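Local coordinates for protein platelet aggregation factor Sm-hPAF (Streptococcus mitis, PDB 4GWI) that binds fucosylated Lewis-type glycans through its F-type lectin domain, part of a toxin that probably forms pores in cholesterol-containing host membranes, at residues S19-A24 against T47-E52; D53-Q58 against V127-K132; N82-F87 against T134-A139. The protein carries 2 engineered substitutions. All coordinates share one frame; numbering follows the deposited sequence.

Contact 1 of 3, residues S19-A24 against T47-E52; sequences SQSSTA and THTNFE. With FUC (alpha-L-fucopyranose), chain B.
Thr23 and Thr49 mark the nearest backbone approach, CA to CA 4.3 Å, where 19-24 and 47-52 meet almost at right angles (87° between end-to-end directions). One main-chain bond spans them, Ala24 N to His48 O at 3.0 Å, with the donor above the carbonyl plane. The polar centre is Glu52 OE2, which accepts from Ser21 OG at 2.7 Å and from Ser22 OG at 2.6 Å. These hydroxyls arrive from opposite faces of the carboxylate, each more than 50° out of its plane, so the oxygen is held from both sides. Ser22 OG, turned between its own backbone N and carbonyl carbon (chi1 52°), also accepts from Asn50 N at 2.8 Å and thereby joins carboxylate to backbone. Ser21 OG is shared with Trp56 N, and a water links Glu52 OE1 to Ser21 O. The Asn50 amide lies against the same serine, while its OD1 touches Ala24 CB at 3.4 Å. Gln20 slides past Thr47 in the opposite direction: its NE2 donates in the amide plane to Thr23 OG1 and also reaches Gly27 O, and a water connects its OE1 to Thr47 OG1, which is bonded to Leu138 N as well. His48 uses both ring nitrogens, ND1 donating to Thr49 O at 2.7 Å and NE2 meeting fucose O4 at 2.6 Å, each partner close to the ring plane. The rings of Tyr41 and the probably engineered His25 pack against the imidazole. The tie at ND1 probably fixes the ring's rotation, so that NE2 faces fucose O4.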
loop_
_atom_site.group_PDB
_atom_site.type_symbol
_atom_site.label_atom_id
_atom_site.label_comp_id
_atom_site.label_asym_id
_atom_site.label_seq_id
_atom_site.Cartn_x
_atom_site.Cartn_y
_atom_site.Cartn_z
ATOM N N SER A 19 6.945 -5.652 -4.167
ATOM C CA SER A 19 6.733 -7.139 -4.190
ATOM C C SER A 19 5.419 -7.416 -3.449
ATOM O O SER A 19 4.847 -6.573 -2.785
ATOM C CB SER A 19 7.874 -7.946 -3.531
ATOM O OG SER A 19 8.005 -7.576 -2.190
ATOM N N GLN A 20 4.923 -8.652 -3.612
ATOM C CA GLN A 20 3.675 -8.980 -2.921
ATOM C C GLN A 20 3.647 -10.535 -2.734
ATOM O O GLN A 20 4.488 -11.285 -3.293
ATOM C CB GLN A 20 2.444 -8.412 -3.735
ATOM C CG GLN A 20 2.370 -9.046 -5.149
ATOM C CD GLN A 20 1.379 -8.334 -6.023
ATOM O OE1 GLN A 20 0.829 -7.301 -5.653
ATOM N NE2 GLN A 20 1.170 -8.878 -7.253
ATOM N N SER A 21 2.692 -10.933 -1.934
ATOM C CA SER A 21 2.619 -12.377 -1.545
ATOM C C SER A 21 2.402 -13.340 -2.678
ATOM O O SER A 21 2.956 -14.462 -2.589
ATOM C CB SER A 21 1.510 -12.486 -0.425
ATOM O OG SER A 21 0.279 -12.001 -0.879
ATOM N N SER A 22 1.691 -13.000 -3.728
ATOM C CA SER A 22 1.592 -13.783 -4.897
ATOM C C SER A 22 0.998 -12.820 -5.955
ATOM O O SER A 22 0.540 -11.713 -5.587
ATOM C CB SER A 22 0.538 -14.938 -4.669
ATOM O OG SER A 22 -0.728 -14.444 -4.179
ATOM N N THR A 23 0.929 -13.298 -7.208
ATOM C CA THR A 23 0.374 -12.473 -8.288
ATOM C C THR A 23 -0.655 -13.237 -9.069
ATOM O O THR A 23 -0.364 -14.412 -9.385
ATOM C CB THR A 23 1.560 -12.019 -9.227
ATOM O OG1 THR A 23 2.522 -11.279 -8.397
ATOM C CG2 THR A 23 1.034 -11.125 -10.357
ATOM N N ALA A 24 -1.809 -12.653 -9.352
ATOM C CA ALA A 24 -2.836 -13.285 -10.150
ATOM C C ALA A 24 -3.362 -12.278 -11.128
ATOM O O ALA A 24 -3.243 -11.049 -10.902
ATOM C CB ALA A 24 -4.005 -13.722 -9.239
ATOM N N THR A 47 -2.871 -3.649 -8.735
ATOM C CA THR A 47 -2.205 -4.957 -8.465
ATOM C C THR A 47 -3.278 -6.016 -8.125
ATOM O O THR A 47 -4.474 -5.690 -7.952
ATOM C CB THR A 47 -1.340 -4.851 -7.202
ATOM O OG1 THR A 47 -2.144 -4.605 -6.016
ATOM C CG2 THR A 47 -0.336 -3.654 -7.223
ATOM N N HIS A 48 -2.794 -7.275 -8.017
ATOM C CA HIS A 48 -3.756 -8.362 -7.589
ATOM C C HIS A 48 -2.958 -9.542 -7.152
ATOM O O HIS A 48 -2.082 -10.032 -7.895
ATOM C CB HIS A 48 -4.595 -8.774 -8.868
ATOM C CG HIS A 48 -5.920 -9.386 -8.565
ATOM N ND1 HIS A 48 -6.105 -10.478 -7.730
ATOM C CD2 HIS A 48 -7.161 -9.047 -9.097
ATOM C CE1 HIS A 48 -7.445 -10.780 -7.731
ATOM N NE2 HIS A 48 -8.089 -9.906 -8.547
ATOM N N THR A 49 -3.223 -9.996 -5.912
ATOM C CA THR A 49 -2.601 -11.254 -5.480
ATOM C C THR A 49 -3.600 -12.431 -5.703
ATOM O O THR A 49 -4.735 -12.213 -6.163
ATOM C CB THR A 49 -2.274 -11.254 -3.998
ATOM O OG1 THR A 49 -3.479 -11.174 -3.214
ATOM C CG2 THR A 49 -1.441 -9.971 -3.544
ATOM N N ASN A 50 -3.107 -13.632 -5.375
ATOM C CA ASN A 50 -4.083 -14.723 -5.354
ATOM C C ASN A 50 -5.103 -14.440 -4.253
ATOM O O ASN A 50 -4.908 -13.682 -3.332
ATOM C CB ASN A 50 -3.334 -15.989 -5.006
ATOM C CG ASN A 50 -2.355 -16.437 -6.089
ATOM O OD1 ASN A 50 -2.539 -16.130 -7.263
ATOM N ND2 ASN A 50 -1.431 -17.325 -5.706
ATOM N N PHE A 51 -6.215 -15.180 -4.347
ATOM C CA PHE A 51 -7.120 -15.297 -3.191
ATOM C C PHE A 51 -6.388 -16.176 -2.220
ATOM O O PHE A 51 -6.036 -17.364 -2.537
ATOM C CB PHE A 51 -8.421 -16.029 -3.591
ATOM C CG PHE A 51 -9.414 -15.219 -4.320
ATOM C CD1 PHE A 51 -10.664 -14.802 -3.702
ATOM C CD2 PHE A 51 -9.190 -14.878 -5.645
ATOM C CE1 PHE A 51 -11.558 -14.037 -4.424
ATOM C CE2 PHE A 51 -10.066 -14.061 -6.330
ATOM C CZ PHE A 51 -11.280 -13.647 -5.739
ATOM N N GLU A 52 -6.028 -15.652 -1.055
ATOM C CA GLU A 52 -5.184 -16.388 -0.116
ATOM C C GLU A 52 -5.389 -15.774 1.243
ATOM O O GLU A 52 -6.041 -14.701 1.375
ATOM C CB GLU A 52 -3.718 -16.378 -0.523
ATOM C CG GLU A 52 -3.090 -14.917 -0.485
ATOM C CD GLU A 52 -1.678 -14.967 -1.001
ATOM O OE1 GLU A 52 -0.903 -15.959 -0.798
ATOM O OE2 GLU A 52 -1.327 -13.974 -1.663
HETATM C C1 FUC B . -13.277 -9.063 -11.355
HETATM C C2 FUC B . -13.332 -9.831 -10.047
HETATM C C3 FUC B . -12.443 -11.035 -10.088
HETATM C C4 FUC B . -11.031 -10.566 -10.365
HETATM C C5 FUC B . -11.066 -9.813 -11.677
HETATM C C6 FUC B . -9.698 -9.320 -12.085
HETATM O O2 FUC B . -14.671 -10.236 -9.812
HETATM O O3 FUC B . -12.512 -11.675 -8.879
HETATM O O4 FUC B . -10.612 -9.755 -9.300
HETATM O O5 FUC B . -11.941 -8.724 -11.614
HETATM O O HOH W 1 -1.337 -6.371 -4.191
HETATM O O HOH W 2 1.577 -16.335 -0.772
#

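Contact 2 of 3, residues D53-Q58 against V127-K132; sequences DNAWWQ and VELKTK
Leu129 N donates to Ala55 O at 2.8 Å, and this bond begins a short antiparallel ladder between 53-58 and 127-132. Trp57 and Val127 form the hydrogen-bonded pair: Trp57 N reaches Val127 O at 3.0 Å and Val127 N returns to Trp57 O. Trp56 and Glu128 are the non-hydrogen-bonded pair, with the closer CA separation of 4.3 Å. Strand axes at 176° confirm the antiparallel sense. Beyond Ala55 the pairing becomes looser, yet Asn54 N still donates to Thr131 O at 3.2 Å, and a water bonded to Asn54 OD1 makes a weak link to Lys130 O. Side chains alternate between the faces. On one, Trp56 CB rests on Glu128 CG at 4.0 Å, but chi1 of 58° carries the indole away from Glu128, and the ring takes a cation-pi contact from Lys126, which also shares the Glu128 carboxylate with Arg101. On the other, Val127 CG2 approaches Trp57 CE3 obliquely at 4.3 Å, and the indole NE1 is bonded to Ala29 O. At the start of 53-58, Asp53 OD1 lies 3.2 Å from Lys132 CA and is bonded to Asn133 N; Asp53 OD2 and Lys132 NZ are 4.4 Å apart, too far for a salt bridge, though their opposite charges may still attract weakly. Strand 56-61 thus sits between 17-20 and 124-129 in the five-strand sheet, and 124-129 has 87-92 as its other neighbour across the sheet, with Leu129 packed on Phe87.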
loop_
_atom_site.group_PDB
_atom_site.type_symbol
_atom_site.label_atom_id
_atom_site.label_comp_id
_atom_site.label_asym_id
_atom_site.label_seq_id
_atom_site.Cartn_x
_atom_site.Cartn_y
_atom_site.Cartn_z
ATOM N N ASP A 53 -4.860 -16.449 2.261
ATOM C CA ASP A 53 -4.893 -15.847 3.596
ATOM C C ASP A 53 -3.769 -14.855 3.825
ATOM O O ASP A 53 -2.625 -15.085 3.432
ATOM C CB ASP A 53 -4.747 -16.967 4.638
ATOM C CG ASP A 53 -5.963 -17.954 4.597
ATOM O OD1 ASP A 53 -7.002 -17.746 3.910
ATOM O OD2 ASP A 53 -5.789 -19.009 5.260
ATOM N N ASN A 54 -4.149 -13.727 4.454
ATOM C CA ASN A 54 -3.131 -12.755 4.859
ATOM C C ASN A 54 -2.247 -12.287 3.659
ATOM O O ASN A 54 -1.046 -12.211 3.776
ATOM C CB ASN A 54 -2.193 -13.354 5.954
ATOM C CG ASN A 54 -2.997 -13.762 7.196
ATOM O OD1 ASN A 54 -3.954 -13.104 7.604
ATOM N ND2 ASN A 54 -2.726 -14.948 7.659
ATOM N N ALA A 55 -2.936 -11.927 2.586
ATOM C CA ALA A 55 -2.184 -11.385 1.389
ATOM C C ALA A 55 -1.480 -10.069 1.833
ATOM O O ALA A 55 -1.965 -9.337 2.712
ATOM C CB ALA A 55 -3.217 -11.070 0.325
ATOM N N TRP A 56 -0.378 -9.794 1.145
ATOM C CA TRP A 56 0.321 -8.553 1.484
ATOM C C TRP A 56 1.034 -7.990 0.221
ATOM O O TRP A 56 1.263 -8.704 -0.745
ATOM C CB TRP A 56 1.341 -8.745 2.681
ATOM C CG TRP A 56 2.407 -9.805 2.392
ATOM C CD1 TRP A 56 2.355 -11.183 2.753
ATOM C CD2 TRP A 56 3.582 -9.689 1.541
ATOM N NE1 TRP A 56 3.482 -11.843 2.282
ATOM C CE2 TRP A 56 4.253 -11.005 1.539
ATOM C CE3 TRP A 56 4.234 -8.607 0.901
ATOM C CZ2 TRP A 56 5.424 -11.253 0.768
ATOM C CZ3 TRP A 56 5.394 -8.856 0.162
ATOM C CH2 TRP A 56 5.984 -10.166 0.091
ATOM N N TRP A 57 1.395 -6.710 0.344
ATOM C CA TRP A 57 2.159 -6.007 -0.726
ATOM C C TRP A 57 3.161 -5.133 -0.000
ATOM O O TRP A 57 2.886 -4.637 1.126
ATOM C CB TRP A 57 1.104 -5.152 -1.471
ATOM C CG TRP A 57 1.775 -4.237 -2.480
ATOM C CD1 TRP A 57 1.955 -4.498 -3.892
ATOM C CD2 TRP A 57 2.325 -2.923 -2.237
ATOM N NE1 TRP A 57 2.633 -3.392 -4.480
ATOM C CE2 TRP A 57 2.835 -2.459 -3.529
ATOM C CE3 TRP A 57 2.433 -2.099 -1.092
ATOM C CZ2 TRP A 57 3.505 -1.249 -3.654
ATOM C CZ3 TRP A 57 3.093 -0.873 -1.214
ATOM C CH2 TRP A 57 3.551 -0.436 -2.504
ATOM N N GLN A 58 4.351 -4.903 -0.586
ATOM C CA GLN A 58 5.388 -4.118 0.086
ATOM C C GLN A 58 6.141 -3.289 -0.943
ATOM O O GLN A 58 6.331 -3.743 -2.099
ATOM C CB GLN A 58 6.367 -5.111 0.724
ATOM C CG GLN A 58 7.531 -4.398 1.437
ATOM C CD GLN A 58 8.355 -5.498 2.081
ATOM O OE1 GLN A 58 9.263 -6.043 1.442
ATOM N NE2 GLN A 58 7.939 -5.849 3.267
ATOM N N VAL A 127 1.402 -3.344 3.182
ATOM C CA VAL A 127 -0.057 -3.385 3.419
ATOM C C VAL A 127 -0.301 -4.877 3.615
ATOM O O VAL A 127 0.030 -5.684 2.764
ATOM C CB VAL A 127 -0.876 -2.812 2.230
ATOM C CG1 VAL A 127 -2.398 -2.992 2.487
ATOM C CG2 VAL A 127 -0.449 -1.355 1.991
ATOM N N GLU A 128 -0.985 -5.209 4.720
ATOM C CA GLU A 128 -1.212 -6.679 5.055
ATOM C C GLU A 128 -2.701 -6.850 5.307
ATOM O O GLU A 128 -3.251 -6.259 6.244
ATOM C CB GLU A 128 -0.519 -7.022 6.385
ATOM C CG GLU A 128 0.966 -6.988 6.282
ATOM C CD GLU A 128 1.705 -7.379 7.597
ATOM O OE1 GLU A 128 1.059 -7.430 8.659
ATOM O OE2 GLU A 128 2.947 -7.583 7.512
ATOM N N LEU A 129 -3.335 -7.715 4.505
ATOM C CA LEU A 129 -4.733 -8.084 4.815
ATOM C C LEU A 129 -4.745 -9.078 5.970
ATOM O O LEU A 129 -3.832 -9.848 6.082
ATOM C CB LEU A 129 -5.462 -8.704 3.633
ATOM C CG LEU A 129 -5.686 -7.803 2.428
ATOM C CD1 LEU A 129 -6.535 -8.528 1.366
ATOM C CD2 LEU A 129 -6.254 -6.434 2.802
ATOM N N LYS A 130 -5.817 -8.977 6.796
ATOM C CA LYS A 130 -5.906 -9.915 7.943
ATOM C C LYS A 130 -7.021 -10.927 7.717
ATOM O O LYS A 130 -7.336 -11.722 8.624
ATOM C CB LYS A 130 -6.124 -9.141 9.236
ATOM C CG LYS A 130 -4.769 -8.435 9.545
ATOM C CD LYS A 130 -4.976 -7.331 10.571
ATOM C CE LYS A 130 -5.783 -7.779 11.776
ATOM N NZ LYS A 130 -4.932 -8.486 12.785
ATOM N N THR A 131 -7.600 -10.954 6.536
ATOM C CA THR A 131 -8.760 -11.791 6.211
ATOM C C THR A 131 -8.349 -13.064 5.426
ATOM O O THR A 131 -7.251 -13.201 4.837
ATOM C CB THR A 131 -9.724 -10.988 5.368
ATOM O OG1 THR A 131 -8.921 -10.515 4.204
ATOM C CG2 THR A 131 -10.366 -9.831 6.183
ATOM N N LYS A 132 -9.189 -14.107 5.525
ATOM C CA LYS A 132 -8.956 -15.321 4.819
ATOM C C LYS A 132 -9.463 -15.223 3.415
ATOM O O LYS A 132 -10.443 -14.525 3.156
ATOM C CB LYS A 132 -9.739 -16.483 5.544
ATOM C CG LYS A 132 -9.094 -16.846 6.863
ATOM C CD LYS A 132 -10.067 -17.715 7.678
ATOM C CE LYS A 132 -9.494 -18.020 9.058
ATOM N NZ LYS A 132 -8.023 -18.270 8.941
HETATM O O HOH W 3 -4.620 -12.599 10.314
#

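Contact 3 of 3, residues N82-F87 against T134-A139; sequences NRLSNF and TPLSLA. With CA (calcium ion), chain F; FUC (alpha-L-fucopyranose), chain B.
Arg83 turns CG anti to its carbonyl carbon (chi1 -70°) and then runs straight through chi2 and chi3 (166° and 178°), which lays the chain across Pro135 and projects the guanidinium to the sugar. Pro135 CG sits over one face of that group, 3.8 Å from NH1, and Thr134 CG2 packs against Arg83 CB at 3.9 Å. The guanidinium edge meets fucose: NH1 donates to O4 at 2.9 Å, NH2 donates to O3 at 3.1 Å, and a longer NH1 bond to O3 is weak. NH1 also donates to a water at 2.9 Å, which in turn donates a hydrogen bond to Ser137 OG, itself bonded to Thr47 O. No direct hydrogen bond joins the two segments, and this water provides a polar bridge between them. Deeper in, Leu84, the centre of an inverse gamma turn, touches Leu136 CD1 with its CD1 at 3.8 Å and crosses Leu138 at about a right angle. The same CD1 lies over the centre of the Phe87 ring. At the far end of 134-139, Ala139 O binds calcium at 2.3 Å alongside ligands from Arg31, Asp34, Asn36, Ser45 and Glu140. The chemistry implies that the arginine is steered by an apolar face and a water at its edge, presenting parallel N-H donors to neighbouring fucose hydroxyls, a pairing probably strengthened by its positive charge.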
loop_
_atom_site.group_PDB
_atom_site.type_symbol
_atom_site.label_atom_id
_atom_site.label_comp_id
_atom_site.label_asym_id
_atom_site.label_seq_id
_atom_site.Cartn_x
_atom_site.Cartn_y
_atom_site.Cartn_z
ATOM N N ASN A 82 -14.480 -3.603 -1.362
ATOM C CA ASN A 82 -14.446 -4.084 0.007
ATOM C C ASN A 82 -13.426 -5.114 0.331
ATOM O O ASN A 82 -13.268 -5.428 1.486
ATOM C CB ASN A 82 -15.872 -4.542 0.475
ATOM C CG ASN A 82 -16.371 -5.818 -0.250
ATOM O OD1 ASN A 82 -17.130 -6.595 0.333
ATOM N ND2 ASN A 82 -15.963 -6.032 -1.517
ATOM N N ARG A 83 -12.681 -5.631 -0.664
ATOM C CA ARG A 83 -11.603 -6.534 -0.360
ATOM C C ARG A 83 -10.496 -5.814 0.427
ATOM O O ARG A 83 -9.727 -6.490 1.162
ATOM C CB ARG A 83 -10.996 -7.119 -1.654
ATOM C CG ARG A 83 -11.939 -8.108 -2.379
ATOM C CD ARG A 83 -11.434 -8.357 -3.788
ATOM N NE ARG A 83 -12.383 -9.356 -4.377
ATOM C CZ ARG A 83 -12.285 -9.817 -5.642
ATOM N NH1 ARG A 83 -11.283 -9.423 -6.502
ATOM N NH2 ARG A 83 -13.210 -10.740 -6.038
ATOM N N LEU A 84 -10.406 -4.511 0.255
ATOM C CA LEU A 84 -9.433 -3.748 1.049
ATOM C C LEU A 84 -10.137 -3.311 2.373
ATOM O O LEU A 84 -10.672 -2.186 2.513
ATOM C CB LEU A 84 -8.866 -2.533 0.277
ATOM C CG LEU A 84 -7.796 -1.749 1.061
ATOM C CD1 LEU A 84 -6.551 -2.647 1.286
ATOM C CD2 LEU A 84 -7.360 -0.593 0.164
ATOM N N SER A 85 -10.150 -4.266 3.269
ATOM C CA SER A 85 -10.807 -4.094 4.589
ATOM C C SER A 85 -10.071 -5.009 5.532
ATOM O O SER A 85 -9.445 -6.005 5.146
ATOM C CB SER A 85 -12.339 -4.380 4.464
ATOM O OG SER A 85 -12.439 -5.731 4.189
ATOM N N ASN A 86 -10.135 -4.661 6.838
ATOM C CA ASN A 86 -9.472 -5.380 7.898
ATOM C C ASN A 86 -8.007 -5.651 7.572
ATOM O O ASN A 86 -7.581 -6.776 7.339
ATOM C CB ASN A 86 -10.221 -6.692 8.156
ATOM C CG ASN A 86 -9.748 -7.399 9.437
ATOM O OD1 ASN A 86 -9.026 -6.885 10.249
ATOM N ND2 ASN A 86 -10.119 -8.672 9.554
ATOM N N PHE A 87 -7.270 -4.559 7.563
ATOM C CA PHE A 87 -5.886 -4.639 7.145
ATOM C C PHE A 87 -5.013 -3.738 7.985
ATOM O O PHE A 87 -5.484 -2.784 8.626
ATOM C CB PHE A 87 -5.708 -4.242 5.637
ATOM C CG PHE A 87 -6.102 -2.825 5.312
ATOM C CD1 PHE A 87 -7.414 -2.471 5.046
ATOM C CD2 PHE A 87 -5.128 -1.803 5.326
ATOM C CE1 PHE A 87 -7.804 -1.167 4.773
ATOM C CE2 PHE A 87 -5.510 -0.533 5.054
ATOM C CZ PHE A 87 -6.781 -0.180 4.720
ATOM N N THR A 134 -8.772 -13.898 0.516
ATOM C CA THR A 134 -9.124 -12.579 -0.064
ATOM C C THR A 134 -7.848 -12.054 -0.810
ATOM O O THR A 134 -6.770 -12.176 -0.309
ATOM C CB THR A 134 -9.498 -11.532 1.010
ATOM O OG1 THR A 134 -10.641 -12.080 1.755
ATOM C CG2 THR A 134 -9.952 -10.200 0.440
ATOM N N PRO A 135 -8.039 -11.542 -2.011
ATOM C CA PRO A 135 -6.846 -10.988 -2.744
ATOM C C PRO A 135 -6.672 -9.533 -2.374
ATOM O O PRO A 135 -7.625 -8.831 -2.067
ATOM C CB PRO A 135 -7.229 -11.070 -4.241
ATOM C CG PRO A 135 -8.742 -11.093 -4.249
ATOM C CD PRO A 135 -9.257 -11.485 -2.862
ATOM N N LEU A 136 -5.394 -9.111 -2.393
ATOM C CA LEU A 136 -5.073 -7.676 -2.153
ATOM C C LEU A 136 -4.856 -7.034 -3.559
ATOM O O LEU A 136 -3.998 -7.461 -4.320
ATOM C CB LEU A 136 -3.825 -7.586 -1.258
ATOM C CG LEU A 136 -3.283 -6.132 -1.077
ATOM C CD1 LEU A 136 -4.339 -5.223 -0.428
ATOM C CD2 LEU A 136 -1.993 -6.297 -0.198
ATOM N N SER A 137 -5.615 -5.949 -3.759
ATOM C CA SER A 137 -5.492 -5.097 -4.969
ATOM C C SER A 137 -5.360 -3.643 -4.576
ATOM O O SER A 137 -6.248 -3.135 -3.916
ATOM C CB SER A 137 -6.733 -5.264 -5.877
ATOM O OG SER A 137 -6.720 -6.587 -6.472
ATOM N N LEU A 138 -4.299 -3.007 -5.038
ATOM C CA LEU A 138 -4.124 -1.576 -4.757
ATOM C C LEU A 138 -3.900 -0.851 -6.085
ATOM O O LEU A 138 -3.086 -1.328 -6.945
ATOM C CB LEU A 138 -2.832 -1.407 -3.900
ATOM C CG LEU A 138 -3.027 -2.036 -2.536
ATOM C CD1 LEU A 138 -1.607 -2.324 -1.939
ATOM C CD2 LEU A 138 -3.751 -1.041 -1.628
ATOM N N ALA A 139 -4.615 0.282 -6.284
ATOM C CA ALA A 139 -4.289 1.001 -7.508
ATOM C C ALA A 139 -2.992 1.796 -7.404
ATOM O O ALA A 139 -2.313 2.037 -8.338
ATOM C CB ALA A 139 -5.459 2.015 -7.720
HETATM CA CA CA F . -1.033 2.347 -10.271
HETATM C C1 FUC B . -13.277 -9.063 -11.355
HETATM C C2 FUC B . -13.332 -9.831 -10.047
HETATM C C3 FUC B . -12.443 -11.035 -10.088
HETATM C C4 FUC B . -11.031 -10.566 -10.365
HETATM C C5 FUC B . -11.066 -9.813 -11.677
HETATM C C6 FUC B . -9.698 -9.320 -12.085
HETATM O O2 FUC B . -14.671 -10.236 -9.812
HETATM O O3 FUC B . -12.512 -11.675 -8.879
HETATM O O4 FUC B . -10.612 -9.755 -9.300
HETATM O O5 FUC B . -11.941 -8.724 -11.614
HETATM O O HOH W 4 -9.459 -7.124 -6.377
#

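Overall arrangement
The three contacts lie in one F-type lectin domain, with centres 9 Å (1 and 2), 11 Å (1 and 3) and 8 Å (2 and 3) apart. Contacts 1 and 2 share the five-strand antiparallel sheet, where 17-20 borders 56-61 and backbone bonds such as Ser21 N to Trp56 O (2.9 Å) join them. Along the chain, contact 1 closes before either of the others opens, whereas the segments of contacts 2 and 3 alternate. Segment 134-139 receives Thr47 and Thr49 hydroxyls from contact 1 and packs Leu136 CD2 against the backbone of Trp56 and Trp57. Contacts 1 and 3 both reach fucose through His48 and Arg83, so loops at this end line the glycan pocket.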